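Local structure of lipase-esterase related protein (Clostridium acetobutylicum, 3E0X) at residues N72-S77 against K104-V109; L137-L142 against K156-L161; D179-L184 against S207-K212; K220-G225 against A238-N243. The protein is of unconfirmed function but is probably a hydrolase of the alpha/beta-hydrolase fold, related to lipases and esterases. All blocks are in the same frame, centred on the assembly; numbering follows the deposited sequence.

Contact 1. Residues N72-S77 against K104-V109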
loop_
_atom_site.group_PDB
_atom_site.type_symbol
_atom_site.label_atom_id
_atom_site.label_comp_id
_atom_site.label_asym_id
_atom_site.label_seq_id
_atom_site.Cartn_x
_atom_site.Cartn_y
_atom_site.Cartn_z
ATOM N N ASN A 72 4.328 11.924 -9.649
ATOM C CA ASN A 72 3.935 13.309 -9.947
ATOM C C ASN A 72 3.568 14.052 -8.673
ATOM O O ASN A 72 3.956 15.212 -8.487
ATOM C CB ASN A 72 2.787 13.285 -10.960
ATOM C CG ASN A 72 2.251 14.645 -11.289
ATOM O OD1 ASN A 72 3.014 15.550 -11.630
ATOM N ND2 ASN A 72 0.925 14.796 -11.221
ATOM N N PHE A 73 2.847 13.384 -7.778
ATOM C CA PHE A 73 2.473 13.989 -6.497
ATOM C C PHE A 73 3.737 14.314 -5.686
ATOM O O PHE A 73 3.897 15.423 -5.169
ATOM C CB PHE A 73 1.557 13.030 -5.690
ATOM C CG PHE A 73 1.086 13.607 -4.394
ATOM C CD1 PHE A 73 -0.068 14.393 -4.348
ATOM C CD2 PHE A 73 1.827 13.420 -3.215
ATOM C CE1 PHE A 73 -0.487 14.957 -3.130
ATOM C CE2 PHE A 73 1.399 13.964 -2.016
ATOM C CZ PHE A 73 0.252 14.744 -1.974
ATOM N N ILE A 74 4.620 13.340 -5.525
ATOM C CA ILE A 74 5.807 13.587 -4.715
ATOM C C ILE A 74 6.614 14.791 -5.243
ATOM O O ILE A 74 7.029 15.680 -4.478
ATOM C CB ILE A 74 6.697 12.350 -4.670
ATOM C CG1 ILE A 74 5.981 11.241 -3.897
ATOM C CG2 ILE A 74 8.052 12.676 -4.048
ATOM C CD1 ILE A 74 6.582 9.820 -4.134
ATOM N N THR A 75 6.819 14.824 -6.551
ATOM C CA THR A 75 7.676 15.828 -7.144
ATOM C C THR A 75 7.035 17.203 -7.114
ATOM O O THR A 75 7.734 18.215 -6.920
ATOM C CB THR A 75 8.017 15.394 -8.579
ATOM O OG1 THR A 75 8.775 14.188 -8.506
ATOM C CG2 THR A 75 8.858 16.454 -9.313
ATOM N N ASN A 76 5.706 17.250 -7.243
ATOM C CA ASN A 76 5.021 18.511 -7.537
ATOM C C ASN A 76 4.073 19.062 -6.482
ATOM O O ASN A 76 3.792 20.251 -6.508
ATOM C CB ASN A 76 4.320 18.434 -8.900
ATOM C CG ASN A 76 5.298 18.247 -10.029
ATOM O OD1 ASN A 76 6.182 19.093 -10.260
ATOM N ND2 ASN A 76 5.172 17.133 -10.730
ATOM N N SER A 77 3.592 18.243 -5.546
ATOM C CA SER A 77 2.696 18.741 -4.499
ATOM C C SER A 77 3.436 19.693 -3.578
ATOM O O SER A 77 4.624 19.473 -3.242
ATOM C CB SER A 77 2.126 17.596 -3.664
ATOM O OG SER A 77 1.320 18.089 -2.603
ATOM N N LYS A 104 11.896 5.043 -9.644
ATOM C CA LYS A 104 11.977 6.337 -10.320
ATOM C C LYS A 104 13.141 7.179 -9.808
ATOM O O LYS A 104 13.470 8.209 -10.417
ATOM C CB LYS A 104 10.672 7.129 -10.144
ATOM C CG LYS A 104 9.416 6.481 -10.759
ATOM C CD LYS A 104 9.402 6.607 -12.259
ATOM C CE LYS A 104 8.048 6.201 -12.834
ATOM N NZ LYS A 104 7.813 6.810 -14.169
ATOM N N LYS A 105 13.715 6.784 -8.663
ATOM C CA LYS A 105 14.934 7.434 -8.123
ATOM C C LYS A 105 14.683 8.926 -7.855
ATOM O O LYS A 105 15.510 9.795 -8.202
ATOM C CB LYS A 105 16.132 7.275 -9.087
ATOM C CG LYS A 105 16.384 5.876 -9.618
ATOM C CD LYS A 105 16.460 4.875 -8.509
ATOM C CE LYS A 105 16.978 3.510 -9.007
ATOM N NZ LYS A 105 18.378 3.596 -9.507
ATOM N N LEU A 106 13.533 9.235 -7.243
ATOM C CA LEU A 106 13.226 10.618 -6.859
ATOM C C LEU A 106 14.169 11.060 -5.750
ATOM O O LEU A 106 14.440 10.280 -4.839
ATOM C CB LEU A 106 11.753 10.734 -6.421
ATOM C CG LEU A 106 10.743 10.262 -7.468
ATOM C CD1 LEU A 106 9.311 10.430 -6.910
ATOM C CD2 LEU A 106 10.944 11.031 -8.778
ATOM N N PRO A 107 14.733 12.286 -5.843
ATOM C CA PRO A 107 15.818 12.614 -4.910
ATOM C C PRO A 107 15.420 12.570 -3.439
ATOM O O PRO A 107 16.276 12.282 -2.609
ATOM C CB PRO A 107 16.264 14.032 -5.345
ATOM C CG PRO A 107 15.181 14.555 -6.199
ATOM C CD PRO A 107 14.535 13.354 -6.836
ATOM N N ASN A 108 14.156 12.849 -3.125
ATOM C CA ASN A 108 13.723 12.976 -1.723
ATOM C C ASN A 108 13.087 11.731 -1.113
ATOM O O ASN A 108 12.747 11.737 0.069
ATOM C CB ASN A 108 12.825 14.212 -1.515
ATOM C CG ASN A 108 13.517 15.521 -1.928
ATOM O OD1 ASN A 108 14.741 15.693 -1.767
ATOM N ND2 ASN A 108 12.733 16.442 -2.467
ATOM N N VAL A 109 12.930 10.667 -1.908
ATOM C CA VAL A 109 12.379 9.427 -1.394
ATOM C C VAL A 109 13.557 8.621 -0.863
ATOM O O VAL A 109 14.450 8.229 -1.628
ATOM C CB VAL A 109 11.609 8.652 -2.481
ATOM C CG1 VAL A 109 11.234 7.258 -1.962
ATOM C CG2 VAL A 109 10.359 9.433 -2.871
HETATM O O HOH W 1 10.031 15.635 -3.475
#
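Ile74 and Leu106 carry the apolar part of this contact, with Val109 completing it. Leu106 CD1 packs against the branched side chain of Ile74, 3.8 Å from its CG2 and 3.9 Å from its CD1, so one leucine methyl touches both branch ends of the isoleucine. Ile74 holds CG2 anti to its backbone N (CG1 at chi1 -67°), which spreads both branches toward 104-109. Val109 offers CG2 to Ile74 CD1 at 4.0 Å, the two side chains crossing at about a right angle. In the alpha/beta-hydrolase fold this is where the end of helix 63-76 rests on the loop leading from helix 93-102 into strand 109-115; Leu20, Leu88 and Val101 also pack on Ile74. At the exposed rim the Thr75 hydroxyl packs on Leu106 CD2 (OG1 to CD2 3.8 Å), its hydrogen bond going back to Ala71 O. A water links the Asn108 amide to the backbone of Ile74, accepting from Asn108 ND2 at 3.0 Å and lying 3.2 Å from Ile74 O, which also bonds to Thr80 OG1.

Contact 2. Residues L137-L142 against K156-L161. With OXE (ortho-xylene), chain C.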
loop_
_atom_site.group_PDB
_atom_site.type_symbol
_atom_site.label_atom_id
_atom_site.label_comp_id
_atom_site.label_asym_id
_atom_site.label_seq_id
_atom_site.Cartn_x
_atom_site.Cartn_y
_atom_site.Cartn_z
ATOM N N LEU A 137 -17.182 -9.991 -7.956
ATOM C CA LEU A 137 -16.336 -9.898 -6.780
ATOM C C LEU A 137 -16.841 -10.822 -5.674
ATOM O O LEU A 137 -17.958 -10.662 -5.173
ATOM C CB LEU A 137 -16.308 -8.448 -6.280
ATOM C CG LEU A 137 -15.524 -8.169 -5.004
ATOM C CD1 LEU A 137 -14.064 -8.588 -5.176
ATOM C CD2 LEU A 137 -15.607 -6.686 -4.595
ATOM N N ASP A 138 -16.022 -11.814 -5.321
ATOM C CA ASP A 138 -16.383 -12.792 -4.300
ATOM C C ASP A 138 -16.156 -12.182 -2.916
ATOM O O ASP A 138 -15.044 -12.237 -2.391
ATOM C CB ASP A 138 -15.589 -14.090 -4.492
ATOM C CG ASP A 138 -15.905 -15.163 -3.462
ATOM O OD1 ASP A 138 -16.657 -14.888 -2.487
ATOM O OD2 ASP A 138 -15.374 -16.289 -3.610
ATOM N N ASN A 139 -17.214 -11.638 -2.311
ATOM C CA ASN A 139 -17.092 -11.038 -0.987
ATOM C C ASN A 139 -16.748 -12.059 0.101
ATOM O O ASN A 139 -16.054 -11.732 1.065
ATOM C CB ASN A 139 -18.376 -10.316 -0.580
ATOM C CG ASN A 139 -18.149 -9.302 0.522
ATOM O OD1 ASN A 139 -17.181 -8.548 0.476
ATOM N ND2 ASN A 139 -19.035 -9.273 1.514
ATOM N N ASN A 140 -17.214 -13.296 -0.050
ATOM C CA ASN A 140 -16.847 -14.337 0.907
ATOM C C ASN A 140 -15.337 -14.518 0.944
ATOM O O ASN A 140 -14.725 -14.609 2.027
ATOM C CB ASN A 140 -17.532 -15.664 0.585
ATOM C CG ASN A 140 -17.188 -16.755 1.589
ATOM O OD1 ASN A 140 -17.629 -16.709 2.739
ATOM N ND2 ASN A 140 -16.395 -17.742 1.157
ATOM N N TYR A 141 -14.711 -14.524 -0.235
ATOM C CA TYR A 141 -13.268 -14.718 -0.284
ATOM C C TYR A 141 -12.557 -13.481 0.255
ATOM O O TYR A 141 -11.583 -13.618 0.996
ATOM C CB TYR A 141 -12.792 -15.025 -1.709
ATOM C CG TYR A 141 -11.322 -15.370 -1.758
ATOM C CD1 TYR A 141 -10.893 -16.598 -1.296
ATOM C CD2 TYR A 141 -10.372 -14.475 -2.259
ATOM C CE1 TYR A 141 -9.563 -16.955 -1.317
ATOM C CE2 TYR A 141 -8.999 -14.814 -2.288
ATOM C CZ TYR A 141 -8.621 -16.057 -1.806
ATOM O OH TYR A 141 -7.287 -16.418 -1.834
ATOM N N LEU A 142 -13.054 -12.289 -0.073
ATOM C CA LEU A 142 -12.437 -11.076 0.449
ATOM C C LEU A 142 -12.448 -11.083 1.983
ATOM O O LEU A 142 -11.443 -10.786 2.641
ATOM C CB LEU A 142 -13.158 -9.854 -0.096
ATOM C CG LEU A 142 -12.494 -8.520 0.165
ATOM C CD1 LEU A 142 -11.079 -8.536 -0.391
ATOM C CD2 LEU A 142 -13.315 -7.444 -0.492
ATOM N N LYS A 156 -15.393 -2.107 11.109
ATOM C CA LYS A 156 -15.354 -0.689 10.779
ATOM C C LYS A 156 -14.543 -0.421 9.498
ATOM O O LYS A 156 -14.988 0.297 8.593
ATOM C CB LYS A 156 -14.727 0.070 11.958
ATOM C CG LYS A 156 -14.628 1.563 11.774
ATOM C CD LYS A 156 -13.799 2.190 12.885
ATOM C CE LYS A 156 -13.571 3.663 12.596
ATOM N NZ LYS A 156 -12.848 4.352 13.699
ATOM N N TYR A 157 -13.339 -0.973 9.430
ATOM C CA TYR A 157 -12.499 -0.626 8.293
ATOM C C TYR A 157 -12.865 -1.335 7.007
ATOM O O TYR A 157 -12.639 -0.796 5.908
ATOM C CB TYR A 157 -11.011 -0.749 8.629
ATOM C CG TYR A 157 -10.600 0.378 9.544
ATOM C CD1 TYR A 157 -10.247 1.626 9.029
ATOM C CD2 TYR A 157 -10.617 0.214 10.932
ATOM C CE1 TYR A 157 -9.890 2.683 9.884
ATOM C CE2 TYR A 157 -10.269 1.261 11.792
ATOM C CZ TYR A 157 -9.900 2.499 11.255
ATOM O OH TYR A 157 -9.534 3.532 12.105
ATOM N N PHE A 158 -13.468 -2.514 7.123
ATOM C CA PHE A 158 -13.994 -3.152 5.931
ATOM C C PHE A 158 -15.048 -2.276 5.252
ATOM O O PHE A 158 -15.145 -2.246 4.018
ATOM C CB PHE A 158 -14.516 -4.559 6.229
ATOM C CG PHE A 158 -14.634 -5.435 5.004
ATOM C CD1 PHE A 158 -13.492 -5.867 4.337
ATOM C CD2 PHE A 158 -15.866 -5.840 4.535
ATOM C CE1 PHE A 158 -13.578 -6.684 3.188
ATOM C CE2 PHE A 158 -15.975 -6.645 3.403
ATOM C CZ PHE A 158 -14.830 -7.080 2.735
ATOM N N GLU A 159 -15.817 -1.534 6.051
ATOM C CA GLU A 159 -16.859 -0.650 5.503
ATOM C C GLU A 159 -16.282 0.581 4.806
ATOM O O GLU A 159 -16.995 1.266 4.077
ATOM C CB GLU A 159 -17.887 -0.260 6.587
ATOM C CG GLU A 159 -18.597 1.118 6.449
ATOM C CD GLU A 159 -19.808 1.143 5.506
ATOM O OE1 GLU A 159 -20.493 0.102 5.346
ATOM O OE2 GLU A 159 -20.091 2.231 4.937
ATOM N N THR A 160 -14.986 0.863 5.015
ATOM C CA THR A 160 -14.370 1.996 4.310
ATOM C C THR A 160 -13.948 1.687 2.867
ATOM O O THR A 160 -13.550 2.608 2.104
ATOM C CB THR A 160 -13.122 2.576 5.044
ATOM O OG1 THR A 160 -12.003 1.686 4.904
ATOM C CG2 THR A 160 -13.406 2.844 6.510
ATOM N N LEU A 161 -14.040 0.413 2.481
ATOM C CA LEU A 161 -13.676 0.015 1.133
ATOM C C LEU A 161 -14.615 0.714 0.151
ATOM O O LEU A 161 -15.764 1.035 0.486
ATOM C CB LEU A 161 -13.786 -1.486 0.945
ATOM C CG LEU A 161 -12.502 -2.277 1.184
ATOM C CD1 LEU A 161 -11.772 -1.982 2.494
ATOM C CD2 LEU A 161 -12.791 -3.780 1.034
HETATM C C1 OXE C . -7.265 -5.696 -0.471
HETATM C C2 OXE C . -7.475 -4.394 0.200
HETATM C C3 OXE C . -8.578 -4.207 1.031
HETATM C C4 OXE C . -9.459 -5.275 1.225
HETATM C C5 OXE C . -9.276 -6.508 0.588
HETATM C C6 OXE C . -8.173 -6.734 -0.253
HETATM C "C1'" OXE C . -6.049 -5.880 -1.345
HETATM C "C2'" OXE C . -6.505 -3.277 -0.038
#
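Leu142 meets the outer end of the Phe158 ring with its branch point and one methyl. Leu142 CG lies in the ring plane at the edge, 3.7 Å from Phe158 CE1, while Leu142 CD2 comes in obliquely, 3.6 Å from Phe158 CZ. Next to it at the same rim, Asn139 OD1 approaches Phe158 CZ in plane at 3.6 Å, where the carbonyl oxygen faces the weakly positive ring hydrogens; the amide and ring planes are 31° apart. Leu142 CD2 also reaches Leu161 CD2 at 4.0 Å, and that methyl in turn lies 3.7 Å from C4 of the bound ortho-xylene. Both leucines line the ortho-xylene pocket, one on helix 139-146 and one just after helix 152-158, in the region inserted between strands 109-115 and 191-196, where alpha/beta hydrolases commonly carry a cap over the active site. Phe158 reaches across because its CG is anti to the backbone N (chi1 -160°), and Leu143, Ile146 and Ile149 pack on it from helix 139-146 and the loop beyond. Further out, Asp138 is the N-cap of helix 139-146: its OD1 accepts from Tyr141 N at 3.0 Å, met from above the carboxylate plane, and its OD2 pairs with Lys131. On the other segment, Tyr157 O takes bonds from both Thr160 N and Thr160 OG1, the hydroxyl lying on a lone pair at 2.8 Å, which ties down the chain just before Leu161.

Contact 3. Residues D179-L184 against S207-K212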
loop_
_atom_site.group_PDB
_atom_site.type_symbol
_atom_site.label_atom_id
_atom_site.label_comp_id
_atom_site.label_asym_id
_atom_site.label_seq_id
_atom_site.Cartn_x
_atom_site.Cartn_y
_atom_site.Cartn_z
ATOM N N ASP A 179 4.495 -7.004 -12.670
ATOM C CA ASP A 179 5.630 -7.838 -12.323
ATOM C C ASP A 179 6.879 -6.980 -12.301
ATOM O O ASP A 179 7.526 -6.779 -13.345
ATOM C CB ASP A 179 5.764 -8.981 -13.330
ATOM C CG ASP A 179 6.843 -9.979 -12.947
ATOM O OD1 ASP A 179 7.630 -9.685 -12.008
ATOM O OD2 ASP A 179 6.871 -11.065 -13.586
ATOM N N LEU A 180 7.203 -6.464 -11.118
ATOM C CA LEU A 180 8.407 -5.640 -10.948
ATOM C C LEU A 180 9.592 -6.440 -10.431
ATOM O O LEU A 180 10.615 -5.859 -10.079
ATOM C CB LEU A 180 8.151 -4.495 -9.957
ATOM C CG LEU A 180 7.067 -3.503 -10.371
ATOM C CD1 LEU A 180 6.566 -2.695 -9.169
ATOM C CD2 LEU A 180 7.558 -2.611 -11.491
ATOM N N VAL A 181 9.458 -7.759 -10.343
ATOM C CA VAL A 181 10.457 -8.534 -9.618
ATOM C C VAL A 181 11.878 -8.357 -10.167
ATOM O O VAL A 181 12.833 -8.189 -9.390
ATOM C CB VAL A 181 10.064 -10.018 -9.507
ATOM C CG1 VAL A 181 11.241 -10.857 -8.961
ATOM C CG2 VAL A 181 8.891 -10.149 -8.586
ATOM N N ASP A 182 12.018 -8.394 -11.489
ATOM C CA ASP A 182 13.364 -8.374 -12.073
ATOM C C ASP A 182 13.979 -6.973 -12.054
ATOM O O ASP A 182 15.115 -6.774 -12.493
ATOM C CB ASP A 182 13.391 -9.052 -13.455
ATOM C CG ASP A 182 12.655 -8.282 -14.532
ATOM O OD1 ASP A 182 12.181 -7.148 -14.308
ATOM O OD2 ASP A 182 12.531 -8.842 -15.658
ATOM N N ASN A 183 13.238 -5.998 -11.523
ATOM C CA ASN A 183 13.782 -4.652 -11.324
ATOM C C ASN A 183 14.101 -4.329 -9.872
ATOM O O ASN A 183 14.718 -3.291 -9.590
ATOM C CB ASN A 183 12.857 -3.592 -11.902
ATOM C CG ASN A 183 13.018 -3.439 -13.387
ATOM O OD1 ASN A 183 12.061 -3.583 -14.134
ATOM N ND2 ASN A 183 14.252 -3.190 -13.834
ATOM N N LEU A 184 13.688 -5.202 -8.954
ATOM C CA LEU A 184 13.908 -4.942 -7.522
ATOM C C LEU A 184 15.378 -4.735 -7.197
ATOM O O LEU A 184 15.720 -3.906 -6.355
ATOM C CB LEU A 184 13.342 -6.068 -6.654
ATOM C CG LEU A 184 11.811 -6.230 -6.616
ATOM C CD1 LEU A 184 11.430 -7.498 -5.863
ATOM C CD2 LEU A 184 11.146 -4.964 -6.056
ATOM N N SER A 207 6.702 -11.230 -0.054
ATOM C CA SER A 207 7.550 -10.366 0.764
ATOM C C SER A 207 8.964 -10.935 0.885
ATOM O O SER A 207 9.952 -10.176 0.954
ATOM C CB SER A 207 6.904 -10.144 2.124
ATOM O OG SER A 207 5.861 -9.168 2.029
ATOM N N GLU A 208 9.065 -12.264 0.889
ATOM C CA GLU A 208 10.396 -12.900 0.898
ATOM C C GLU A 208 11.170 -12.571 -0.394
ATOM O O GLU A 208 12.395 -12.416 -0.378
ATOM C CB GLU A 208 10.287 -14.417 1.106
ATOM C CG GLU A 208 9.834 -14.801 2.511
ATOM C CD GLU A 208 10.959 -14.878 3.555
ATOM O OE1 GLU A 208 12.089 -14.408 3.281
ATOM O OE2 GLU A 208 10.712 -15.409 4.671
ATOM N N ILE A 209 10.470 -12.494 -1.518
ATOM C CA ILE A 209 11.125 -12.120 -2.768
ATOM C C ILE A 209 11.649 -10.676 -2.685
ATOM O O ILE A 209 12.764 -10.386 -3.116
ATOM C CB ILE A 209 10.181 -12.326 -3.993
ATOM C CG1 ILE A 209 10.006 -13.833 -4.283
ATOM C CG2 ILE A 209 10.708 -11.596 -5.197
ATOM C CD1 ILE A 209 8.883 -14.100 -5.203
ATOM N N ILE A 210 10.865 -9.769 -2.100
ATOM C CA ILE A 210 11.354 -8.386 -1.951
ATOM C C ILE A 210 12.662 -8.370 -1.131
ATOM O O ILE A 210 13.661 -7.724 -1.515
ATOM C CB ILE A 210 10.281 -7.485 -1.285
ATOM C CG1 ILE A 210 9.087 -7.335 -2.215
ATOM C CG2 ILE A 210 10.889 -6.096 -0.879
ATOM C CD1 ILE A 210 7.851 -6.765 -1.519
ATOM N N LYS A 211 12.660 -9.100 -0.016
ATOM C CA LYS A 211 13.848 -9.164 0.847
ATOM C C LYS A 211 15.023 -9.747 0.069
ATOM O O LYS A 211 16.147 -9.242 0.160
ATOM C CB LYS A 211 13.569 -9.993 2.096
ATOM C CG LYS A 211 14.806 -10.275 2.952
ATOM C CD LYS A 211 15.047 -9.161 3.944
ATOM C CE LYS A 211 16.324 -9.396 4.739
ATOM N NZ LYS A 211 17.511 -9.045 3.900
ATOM N N LYS A 212 14.775 -10.795 -0.713
ATOM C CA LYS A 212 15.865 -11.449 -1.448
ATOM C C LYS A 212 16.490 -10.530 -2.494
ATOM O O LYS A 212 17.717 -10.537 -2.679
ATOM C CB LYS A 212 15.333 -12.705 -2.140
ATOM C CG LYS A 212 16.393 -13.461 -2.914
ATOM C CD LYS A 212 15.843 -14.724 -3.552
ATOM C CE LYS A 212 14.768 -14.412 -4.597
ATOM N NZ LYS A 212 14.418 -15.616 -5.421
#
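Leu184 reaches from the loop 179-184 onto Ile209 and Ile210 of helix 204-213. Its CB already points toward the helix, and CG continues anti to the carbonyl carbon (chi1 -68°), which carries the branched end over the helix backbone. At the tip CD1 does the touching: Leu184 CD1 lies 4.0 Å from Ile210 CA and 4.3 Å from Ile210 CG1, so the leucine rests on the helix surface itself as well as on its side chains. The same Leu184 CD1 is 4.2 Å from Ile209 CG2. That isoleucine methyl also meets the loop at a second point, Ile209 CG2 lying 3.9 Å from Val181 CG1 and 4.1 Å from Val181 CG2, so it faces both methyls of the valine, the two side chains crossing at about a right angle. Arg120 adds a further neighbour to both Val181 and Ile209. The loop's shape is set locally: Asp179 OD1 accepts from Val181 N at 3.1 Å in an Asx turn, and Leu184 N bonds to Val181 O, which closes one turn between the two apolar residues. Here the loop leading toward strand 191-196 packs against the helix that follows that strand, with Ile210 also resting on Val191, part of the beta-alpha-beta crossover from 191-196 to 217-222 in an alpha/beta-hydrolase sheet.

Contact 4. Residues K220-G225 against A238-N243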
loop_
_atom_site.group_PDB
_atom_site.type_symbol
_atom_site.label_atom_id
_atom_site.label_comp_id
_atom_site.label_asym_id
_atom_site.label_seq_id
_atom_site.Cartn_x
_atom_site.Cartn_y
_atom_site.Cartn_z
ATOM N N LYS A 220 9.783 -8.261 8.132
ATOM C CA LYS A 220 9.135 -8.651 9.390
ATOM C C LYS A 220 7.910 -9.493 9.076
ATOM O O LYS A 220 7.023 -9.055 8.321
ATOM C CB LYS A 220 8.717 -7.444 10.214
ATOM C CG LYS A 220 7.756 -7.797 11.353
ATOM C CD LYS A 220 8.438 -8.630 12.448
ATOM C CE LYS A 220 7.449 -8.938 13.542
ATOM N NZ LYS A 220 8.078 -9.629 14.710
ATOM N N ILE A 221 7.866 -10.709 9.636
ATOM C CA ILE A 221 6.709 -11.590 9.452
ATOM C C ILE A 221 5.987 -11.711 10.792
ATOM O O ILE A 221 6.538 -12.247 11.749
ATOM C CB ILE A 221 7.118 -12.990 8.938
ATOM C CG1 ILE A 221 7.905 -12.889 7.626
ATOM C CG2 ILE A 221 5.891 -13.857 8.762
ATOM C CD1 ILE A 221 8.606 -14.203 7.234
ATOM N N PHE A 222 4.773 -11.185 10.863
ATOM C CA PHE A 222 3.909 -11.422 12.025
ATOM C C PHE A 222 3.250 -12.797 11.897
ATOM O O PHE A 222 2.946 -13.227 10.779
ATOM C CB PHE A 222 2.825 -10.349 12.112
ATOM C CG PHE A 222 3.330 -9.016 12.578
ATOM C CD1 PHE A 222 3.298 -8.678 13.935
ATOM C CD2 PHE A 222 3.817 -8.085 11.665
ATOM C CE1 PHE A 222 3.774 -7.435 14.372
ATOM C CE2 PHE A 222 4.292 -6.837 12.099
ATOM C CZ PHE A 222 4.259 -6.522 13.437
ATOM N N GLU A 223 3.032 -13.490 13.021
ATOM C CA GLU A 223 2.441 -14.819 12.949
ATOM C C GLU A 223 1.027 -14.750 12.378
ATOM O O GLU A 223 0.659 -15.559 11.528
ATOM C CB GLU A 223 2.435 -15.496 14.319
ATOM C CG GLU A 223 2.199 -17.002 14.289
ATOM C CD GLU A 223 2.500 -17.665 15.624
ATOM O OE1 GLU A 223 2.999 -16.961 16.534
ATOM O OE2 GLU A 223 2.246 -18.889 15.759
ATOM N N THR A 224 0.242 -13.771 12.826
ATOM C CA THR A 224 -1.166 -13.688 12.447
ATOM C C THR A 224 -1.595 -12.267 12.073
ATOM O O THR A 224 -0.822 -11.312 12.220
ATOM C CB THR A 224 -2.067 -14.182 13.607
ATOM O OG1 THR A 224 -1.909 -13.300 14.729
ATOM C CG2 THR A 224 -1.722 -15.622 14.014
ATOM N N GLY A 225 -2.828 -12.141 11.583
ATOM C CA GLY A 225 -3.402 -10.849 11.226
ATOM C C GLY A 225 -3.992 -10.829 9.813
ATOM O O GLY A 225 -4.824 -9.981 9.493
ATOM N N ALA A 238 3.134 -0.298 13.355
ATOM C CA ALA A 238 3.796 1.001 13.549
ATOM C C ALA A 238 5.158 0.834 14.215
ATOM O O ALA A 238 6.095 1.532 13.845
ATOM C CB ALA A 238 2.926 1.974 14.316
ATOM N N GLU A 239 5.288 -0.087 15.178
ATOM C CA GLU A 239 6.586 -0.323 15.818
ATOM C C GLU A 239 7.605 -0.780 14.783
ATOM O O GLU A 239 8.792 -0.368 14.835
ATOM C CB GLU A 239 6.428 -1.325 16.972
ATOM C CG GLU A 239 5.683 -0.732 18.177
ATOM C CD GLU A 239 6.334 0.574 18.677
ATOM O OE1 GLU A 239 7.554 0.559 19.001
ATOM O OE2 GLU A 239 5.621 1.602 18.726
ATOM N N GLU A 240 7.144 -1.586 13.821
ATOM C CA GLU A 240 8.026 -2.132 12.799
ATOM C C GLU A 240 8.308 -1.142 11.664
ATOM O O GLU A 240 9.139 -1.406 10.776
ATOM C CB GLU A 240 7.428 -3.419 12.240
ATOM C CG GLU A 240 7.433 -4.528 13.269
ATOM C CD GLU A 240 8.817 -5.056 13.597
ATOM O OE1 GLU A 240 9.719 -5.016 12.724
ATOM O OE2 GLU A 240 8.988 -5.550 14.731
ATOM N N ILE A 241 7.614 -0.011 11.678
ATOM C CA ILE A 241 7.955 1.124 10.830
ATOM C C ILE A 241 8.960 2.020 11.569
ATOM O O ILE A 241 9.987 2.416 10.996
ATOM C CB ILE A 241 6.691 1.893 10.394
ATOM C CG1 ILE A 241 5.892 1.009 9.442
ATOM C CG2 ILE A 241 7.066 3.185 9.684
ATOM C CD1 ILE A 241 4.492 1.499 9.136
ATOM N N LYS A 242 8.682 2.318 12.841
ATOM C CA LYS A 242 9.597 3.120 13.674
ATOM C C LYS A 242 10.998 2.538 13.749
ATOM O O LYS A 242 11.994 3.291 13.798
ATOM C CB LYS A 242 9.066 3.212 15.099
ATOM C CG LYS A 242 7.795 3.968 15.212
ATOM C CD LYS A 242 7.328 3.864 16.628
ATOM C CE LYS A 242 5.960 4.399 16.740
ATOM N NZ LYS A 242 5.598 4.505 18.148
ATOM N N ASN A 243 11.101 1.216 13.822
ATOM C CA ASN A 243 12.434 0.604 13.946
ATOM C C ASN A 243 13.261 0.620 12.648
ATOM O O ASN A 243 14.427 0.246 12.660
ATOM C CB ASN A 243 12.380 -0.782 14.608
ATOM C CG ASN A 243 11.701 -1.811 13.766
ATOM O OD1 ASN A 243 11.339 -1.558 12.625
ATOM N ND2 ASN A 243 11.506 -3.001 14.334
HETATM O O HOH W 2 10.369 -7.936 15.475
#
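The Phe222 ring is met at its far end by Glu240 CG, which approaches obliquely, 3.8 Å from Phe222 CZ, and the glutamate's own carboxylate stands almost perpendicular to the ring, the planes 87° apart. Over the centre of one face of Phe222 lies Lys220 CE, 3.9 Å above the plane, a lysine methylene from two residues back on the same strand. The carboxylate packs across the aliphatic part of Lys220, the side chains crossing at about a right angle: Glu240 OE1 is 3.6 Å from Lys220 CB, and the carboxyl carbon, Glu240 CD, is 3.7 Å from Lys220 CG. A bend at chi2 (68°) turns the lysine chain along this path. Its NZ stops 4.2 Å short of Glu240 OE2, and a water spans the interval, accepting from Lys220 NZ and donating to Glu240 OE2. Glu240 OE1 has firmer partners: a salt bridge to Lys192 of strand 191-196, and Asn243 ND2 at 3.1 Å, a nearly straight bond (168°) that comes from above the carboxylate plane. These contacts probably keep the glutamate charged. Ile194 of the neighbouring strand touches both Phe222 and Glu240, so the sheet underlies the contact. Helix 234-242 packs here at the chain's C-terminal end across edge strand 217-222, the closing strand-and-helix unit of an alpha/beta hydrolase.

In the fold
The four contacts follow one another along the chain, each closing before the next opens; three of them surround the seven-stranded mixed sheet, while contact 2 belongs to the helices inserted after strand 109-115. Contact 1 joins helix 63-76 to the approach to that strand, whereas contact 2 lies on the opposite side of the chain's centre, beside the bound ortho-xylene; their centres are about 32 Å apart. Contacts 3 and 4, about 19 Å apart between centres, share the last part of the sheet and touch: Glu208 OE2 lies 3.5 Å from Ile221 CD1, where helix 204-213 leads into strand 217-222. Of the four, contact 2 alone contributes residues to the ortho-xylene pocket.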